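Long-range contacts in lipase (Rhizopus chinensis, PDB 6A0W), which probably hydrolyses the ester bonds of triacylglycerols, with an N-terminal polypeptide segment that regulates its affinity for substrate: residues G7-P13 and V276-A282; V248-I252 and Q270-I275. All coordinates share one frame; numbering follows the deposited sequence.

How the contacts relate
Both contacts hold the same long loop that follows strand 258-262, and their loop segments, 270-275 and 276-282, join end to end in sequence. Contact 2 is the buried one: strand 248-252 of the central sheet presents a carboxylate and an indole to the start of the run. Contact 1 is only partly buried, its centre about 20 Å from that of the chain, where the N-terminal segment 7-13 lies along the continuation. The centres of contact 1 and contact 2 are about 15 Å apart. The chemistry changes with depth: in contact 2 the side chains of the strand grip the loop largely by its backbone, whereas contact 1 relies on backbone bonds and two hydroxyls, with apolar contacts beside them.

Contact 1: G7-P13 and V276-A282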
loop_
_atom_site.group_PDB
_atom_site.type_symbol
_atom_site.label_atom_id
_atom_site.label_comp_id
_atom_site.label_asym_id
_atom_site.label_seq_id
_atom_site.Cartn_x
_atom_site.Cartn_y
_atom_site.Cartn_z
ATOM N N GLY A 7 -15.299 13.526 8.526
ATOM C CA GLY A 7 -16.021 13.115 9.733
ATOM C C GLY A 7 -15.237 12.232 10.694
ATOM O O GLY A 7 -15.773 11.819 11.709
ATOM N N MET A 8 -13.965 11.976 10.394
ATOM C CA MET A 8 -13.149 11.052 11.165
ATOM C C MET A 8 -12.095 11.816 11.938
ATOM O O MET A 8 -11.412 12.687 11.393
ATOM C CB MET A 8 -12.427 10.099 10.227
ATOM C CG MET A 8 -13.104 9.879 8.894
ATOM S SD MET A 8 -13.228 8.120 8.628
ATOM C CE MET A 8 -14.821 7.930 7.819
ATOM N N THR A 9 -11.823 11.375 13.154
ATOM C CA THR A 9 -10.782 12.006 13.940
ATOM C C THR A 9 -9.361 11.757 13.424
ATOM O O THR A 9 -9.007 10.626 13.079
ATOM C CB THR A 9 -10.891 11.562 15.414
ATOM O OG1 THR A 9 -10.923 10.120 15.507
ATOM C CG2 THR A 9 -12.165 12.160 16.017
ATOM N N LEU A 10 -8.499 12.759 13.614
ATOM C CA LEU A 10 -7.063 12.640 13.404
ATOM C C LEU A 10 -6.367 12.220 14.678
ATOM O O LEU A 10 -5.260 11.664 14.649
ATOM C CB LEU A 10 -6.471 13.980 12.963
ATOM C CG LEU A 10 -6.740 14.503 11.559
ATOM C CD1 LEU A 10 -5.999 13.642 10.558
ATOM C CD2 LEU A 10 -8.226 14.541 11.261
ATOM N N ASP A 11 -6.881 12.729 15.786
ATOM C CA ASP A 11 -6.417 12.333 17.096
ATOM C C ASP A 11 -7.537 11.551 17.755
ATOM O O ASP A 11 -8.703 11.897 17.612
ATOM C CB ASP A 11 -6.079 13.546 17.959
ATOM C CG ASP A 11 -4.994 14.410 17.345
ATOM O OD1 ASP A 11 -3.886 13.885 17.095
ATOM O OD2 ASP A 11 -5.287 15.594 17.058
ATOM N N LEU A 12 -7.169 10.491 18.465
ATOM C CA LEU A 12 -8.162 9.642 19.078
ATOM C C LEU A 12 -8.684 10.314 20.350
ATOM O O LEU A 12 -7.885 10.613 21.238
ATOM C CB LEU A 12 -7.501 8.314 19.415
ATOM C CG LEU A 12 -8.494 7.195 19.696
ATOM C CD1 LEU A 12 -9.325 6.967 18.440
ATOM C CD2 LEU A 12 -7.771 5.935 20.168
ATOM N N PRO A 13 -10.022 10.435 20.501
ATOM C CA PRO A 13 -10.569 10.804 21.817
ATOM C C PRO A 13 -9.999 9.989 22.983
ATOM O O PRO A 13 -9.260 9.020 22.787
ATOM C CB PRO A 13 -12.081 10.557 21.667
ATOM C CG PRO A 13 -12.364 10.679 20.206
ATOM C CD PRO A 13 -11.088 10.279 19.488
ATOM N N VAL A 276 -14.916 3.224 12.525
ATOM C CA VAL A 276 -15.176 4.570 12.046
ATOM C C VAL A 276 -16.304 5.162 12.892
ATOM O O VAL A 276 -17.234 4.451 13.159
ATOM C CB VAL A 276 -15.578 4.479 10.569
ATOM C CG1 VAL A 276 -16.313 5.710 10.070
ATOM C CG2 VAL A 276 -14.351 4.224 9.701
ATOM N N PRO A 277 -16.196 6.385 13.412
ATOM C CA PRO A 277 -15.246 7.427 12.954
ATOM C C PRO A 277 -14.141 7.705 13.960
ATOM O O PRO A 277 -13.459 8.737 13.920
ATOM C CB PRO A 277 -16.145 8.659 12.796
ATOM C CG PRO A 277 -17.193 8.467 13.868
ATOM C CD PRO A 277 -17.471 6.969 13.881
ATOM N N PHE A 278 -13.911 6.741 14.828
ATOM C CA PHE A 278 -12.911 6.882 15.855
ATOM C C PHE A 278 -11.589 6.377 15.317
ATOM O O PHE A 278 -11.116 5.300 15.688
ATOM C CB PHE A 278 -13.339 6.119 17.125
ATOM C CG PHE A 278 -14.659 6.579 17.684
ATOM C CD1 PHE A 278 -14.750 7.783 18.364
ATOM C CD2 PHE A 278 -15.806 5.837 17.497
ATOM C CE1 PHE A 278 -15.948 8.220 18.881
ATOM C CE2 PHE A 278 -17.013 6.281 17.994
ATOM C CZ PHE A 278 -17.084 7.469 18.690
ATOM N N THR A 279 -10.956 7.215 14.498
ATOM C CA THR A 279 -9.712 6.881 13.807
ATOM C C THR A 279 -8.566 7.734 14.334
ATOM O O THR A 279 -8.758 8.549 15.230
ATOM C CB THR A 279 -9.881 7.166 12.301
ATOM O OG1 THR A 279 -10.438 8.476 12.141
ATOM C CG2 THR A 279 -10.843 6.152 11.674
ATOM N N SER A 280 -7.357 7.515 13.822
ATOM C CA SER A 280 -6.217 8.319 14.237
ATOM C C SER A 280 -5.136 8.292 13.161
ATOM O O SER A 280 -4.943 7.281 12.496
ATOM C CB SER A 280 -5.645 7.806 15.548
ATOM O OG SER A 280 -4.711 6.762 15.376
ATOM N N ILE A 281 -4.349 9.356 13.092
ATOM C CA ILE A 281 -3.168 9.372 12.229
ATOM C C ILE A 281 -2.060 8.632 12.943
ATOM O O ILE A 281 -1.208 7.989 12.317
ATOM C CB ILE A 281 -2.780 10.828 11.802
ATOM C CG1 ILE A 281 -1.670 10.809 10.770
ATOM C CG2 ILE A 281 -2.333 11.656 12.980
ATOM C CD1 ILE A 281 -2.249 10.548 9.395
ATOM N N ALA A 282 -2.096 8.622 14.266
ATOM C CA ALA A 282 -1.007 7.956 15.003
ATOM C C ALA A 282 -0.976 6.473 14.612
ATOM O O ALA A 282 0.084 5.874 14.527
ATOM C CB ALA A 282 -1.213 8.079 16.527
HETATM O O HOH W 1 -3.242 10.709 16.015
#
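T9 and T279 exchange hydroxyl bonds where the N-terminal segment lies along the loop following strand 258-262, at the periphery of an alpha/beta-hydrolase fold. T9 OG1 donates to T279 O at 2.7 Å, and T279 OG1 returns the bond to T9 O, also at 2.7 Å. In both residues the hydroxyl sits between the backbone N and carbonyl carbon (chi1 53° and 49°), a setting that turns each toward the opposing chain. The reciprocal pair illustrates how side chains can join two backbones running the same way without a regular ladder. A nearly straight bond from T9 N to P277 O precedes it.

The M8 side chain reaches back along the loop. Its CB lies 3.2 Å from T279 OG1; beyond CG, the bent chain places SD 4.2 Å from both CG1 and CG2 of V276, and CE ends tightly against V276 CG1 at 3.5 Å. Farther on, the I281 side chain touches the probable Ser-His-Asp triad and packs on F113 and I117 of helix 113-118. L10 O takes two donors: I281 N at 2.9 Å, from above the carbonyl plane, and a water that in turn accepts from A282 N.

Contact 2: V248-I252 and Q270-I275; sequences VESWI and QCSNSI
E249 and W251 place CG anti to their backbone N (chi1 -175° and -177°), which sends both side chains off the same side of the strand and onto the loop at C271 and S272. Beyond CG the glutamate is extended, and its OE2 reaches the start of a short 3-10 turn. Two donors of one residue hold E249 OE2: S272 OG at 2.6 Å, on the syn side, and S272 N at 2.8 Å, from above the carboxylate plane. They arrive from opposite faces, so OE2 is held on both sides of the carboxylate plane. The other oxygen, OE1, accepts from a water that itself accepts from N273 N. This set of donors to a buried carboxylate would be expected to stabilise its ionised form.

The indole of W251 lies flat over the adjoining backbone. C271 C packs on one face toward the rim, 3.3 Å from W251 CE3, and S272 CB makes a CH-pi contact on the same face, 3.6 Å from the centroid of the five-membered ring and 18° off its normal. I275 CG2 meets the ring edge 3.8 Å from W251 CZ2. Within the turn, C271 O accepts from both S274 N and S274 OG.

W251 NE1 bonds to K229 O, while the disulfide of C271 with C262 ties the loop to strand 258-262. Strand 248-252 lies between that antiparallel neighbour and the parallel strand 223-228, whose V227 touches E249, W251 and S272 alike.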
loop_
_atom_site.group_PDB
_atom_site.type_symbol
_atom_site.label_atom_id
_atom_site.label_comp_id
_atom_site.label_asym_id
_atom_site.label_seq_id
_atom_site.Cartn_x
_atom_site.Cartn_y
_atom_site.Cartn_z
ATOM N N VAL A 248 -8.324 -7.410 -0.572
ATOM C CA VAL A 248 -8.669 -8.153 0.614
ATOM C C VAL A 248 -8.020 -7.478 1.846
ATOM O O VAL A 248 -6.784 -7.331 1.943
ATOM C CB VAL A 248 -8.138 -9.587 0.460
ATOM C CG1 VAL A 248 -8.315 -10.361 1.778
ATOM C CG2 VAL A 248 -8.826 -10.280 -0.729
ATOM N N GLU A 249 -8.871 -6.990 2.742
ATOM C CA GLU A 249 -8.417 -6.313 3.973
ATOM C C GLU A 249 -7.920 -7.303 5.045
ATOM O O GLU A 249 -8.647 -8.244 5.395
ATOM C CB GLU A 249 -9.592 -5.496 4.537
ATOM C CG GLU A 249 -9.191 -4.650 5.742
ATOM C CD GLU A 249 -10.291 -3.788 6.308
ATOM O OE1 GLU A 249 -11.382 -3.647 5.692
ATOM O OE2 GLU A 249 -9.979 -3.154 7.344
ATOM N N SER A 250 -6.672 -7.127 5.488
ATOM C CA SER A 250 -6.142 -7.786 6.655
ATOM C C SER A 250 -5.988 -6.755 7.773
ATOM O O SER A 250 -5.260 -5.770 7.616
ATOM C CB SER A 250 -4.810 -8.461 6.334
ATOM O OG SER A 250 -3.953 -7.645 5.549
ATOM N N TRP A 251 -6.814 -6.871 8.816
ATOM C CA TRP A 251 -6.962 -5.829 9.846
ATOM C C TRP A 251 -6.268 -6.264 11.136
ATOM O O TRP A 251 -6.680 -7.249 11.742
ATOM C CB TRP A 251 -8.430 -5.577 10.122
ATOM C CG TRP A 251 -8.699 -4.499 11.107
ATOM C CD1 TRP A 251 -7.948 -3.401 11.345
ATOM C CD2 TRP A 251 -9.842 -4.395 11.956
ATOM N NE1 TRP A 251 -8.592 -2.569 12.229
ATOM C CE2 TRP A 251 -9.757 -3.166 12.623
ATOM C CE3 TRP A 251 -10.938 -5.210 12.194
ATOM C CZ2 TRP A 251 -10.691 -2.766 13.561
ATOM C CZ3 TRP A 251 -11.910 -4.775 13.072
ATOM C CH2 TRP A 251 -11.781 -3.561 13.746
ATOM N N ILE A 252 -5.189 -5.570 11.495
ATOM C CA ILE A 252 -4.455 -5.810 12.723
ATOM C C ILE A 252 -5.236 -5.198 13.869
ATOM O O ILE A 252 -5.372 -3.984 13.973
ATOM C CB ILE A 252 -3.094 -5.127 12.733
ATOM C CG1 ILE A 252 -2.222 -5.576 11.567
ATOM C CG2 ILE A 252 -2.377 -5.435 14.021
ATOM C CD1 ILE A 252 -0.969 -4.711 11.384
ATOM N N GLN A 270 -17.089 -5.250 8.292
ATOM C CA GLN A 270 -16.675 -6.111 9.383
ATOM C C GLN A 270 -15.237 -5.957 9.832
ATOM O O GLN A 270 -14.909 -6.428 10.907
ATOM C CB GLN A 270 -16.973 -7.585 9.095
ATOM C CG GLN A 270 -18.428 -7.873 8.690
ATOM C CD GLN A 270 -18.515 -8.197 7.215
ATOM O OE1 GLN A 270 -17.713 -8.994 6.706
ATOM N NE2 GLN A 270 -19.390 -7.499 6.498
ATOM N N CYS A 271 -14.367 -5.355 9.025
ATOM C CA CYS A 271 -12.989 -5.160 9.461
ATOM C C CYS A 271 -12.826 -3.714 9.942
ATOM O O CYS A 271 -13.710 -3.200 10.664
ATOM C CB CYS A 271 -11.990 -5.663 8.407
ATOM S SG CYS A 271 -11.765 -7.479 8.356
ATOM N N SER A 272 -11.826 -2.978 9.467
ATOM C CA SER A 272 -11.543 -1.654 10.063
ATOM C C SER A 272 -12.654 -0.612 9.899
ATOM O O SER A 272 -12.695 0.354 10.648
ATOM C CB SER A 272 -10.188 -1.081 9.559
ATOM O OG SER A 272 -10.329 -0.692 8.202
ATOM N N ASN A 273 -13.530 -0.757 8.917
ATOM C CA ASN A 273 -14.647 0.180 8.789
ATOM C C ASN A 273 -15.568 0.135 10.004
ATOM O O ASN A 273 -16.317 1.082 10.232
ATOM C CB ASN A 273 -15.470 -0.078 7.526
ATOM C CG ASN A 273 -14.710 0.296 6.273
ATOM O OD1 ASN A 273 -13.859 1.180 6.309
ATOM N ND2 ASN A 273 -15.018 -0.361 5.165
ATOM N N SER A 274 -15.458 -0.925 10.795
ATOM C CA SER A 274 -16.229 -1.062 12.051
ATOM C C SER A 274 -15.778 -0.111 13.155
ATOM O O SER A 274 -16.534 0.060 14.082
ATOM C CB SER A 274 -16.186 -2.516 12.586
ATOM O OG SER A 274 -14.931 -2.864 13.121
ATOM N N ILE A 275 -14.583 0.493 13.088
ATOM C CA ILE A 275 -14.176 1.482 14.098
ATOM C C ILE A 275 -14.395 2.972 13.711
ATOM O O ILE A 275 -14.170 3.878 14.515
ATOM C CB ILE A 275 -12.739 1.256 14.633
ATOM C CG1 ILE A 275 -11.660 1.293 13.531
ATOM C CG2 ILE A 275 -12.650 -0.067 15.379
ATOM C CD1 ILE A 275 -11.334 2.681 13.041
HETATM O O HOH W 2 -13.632 -3.054 6.997
#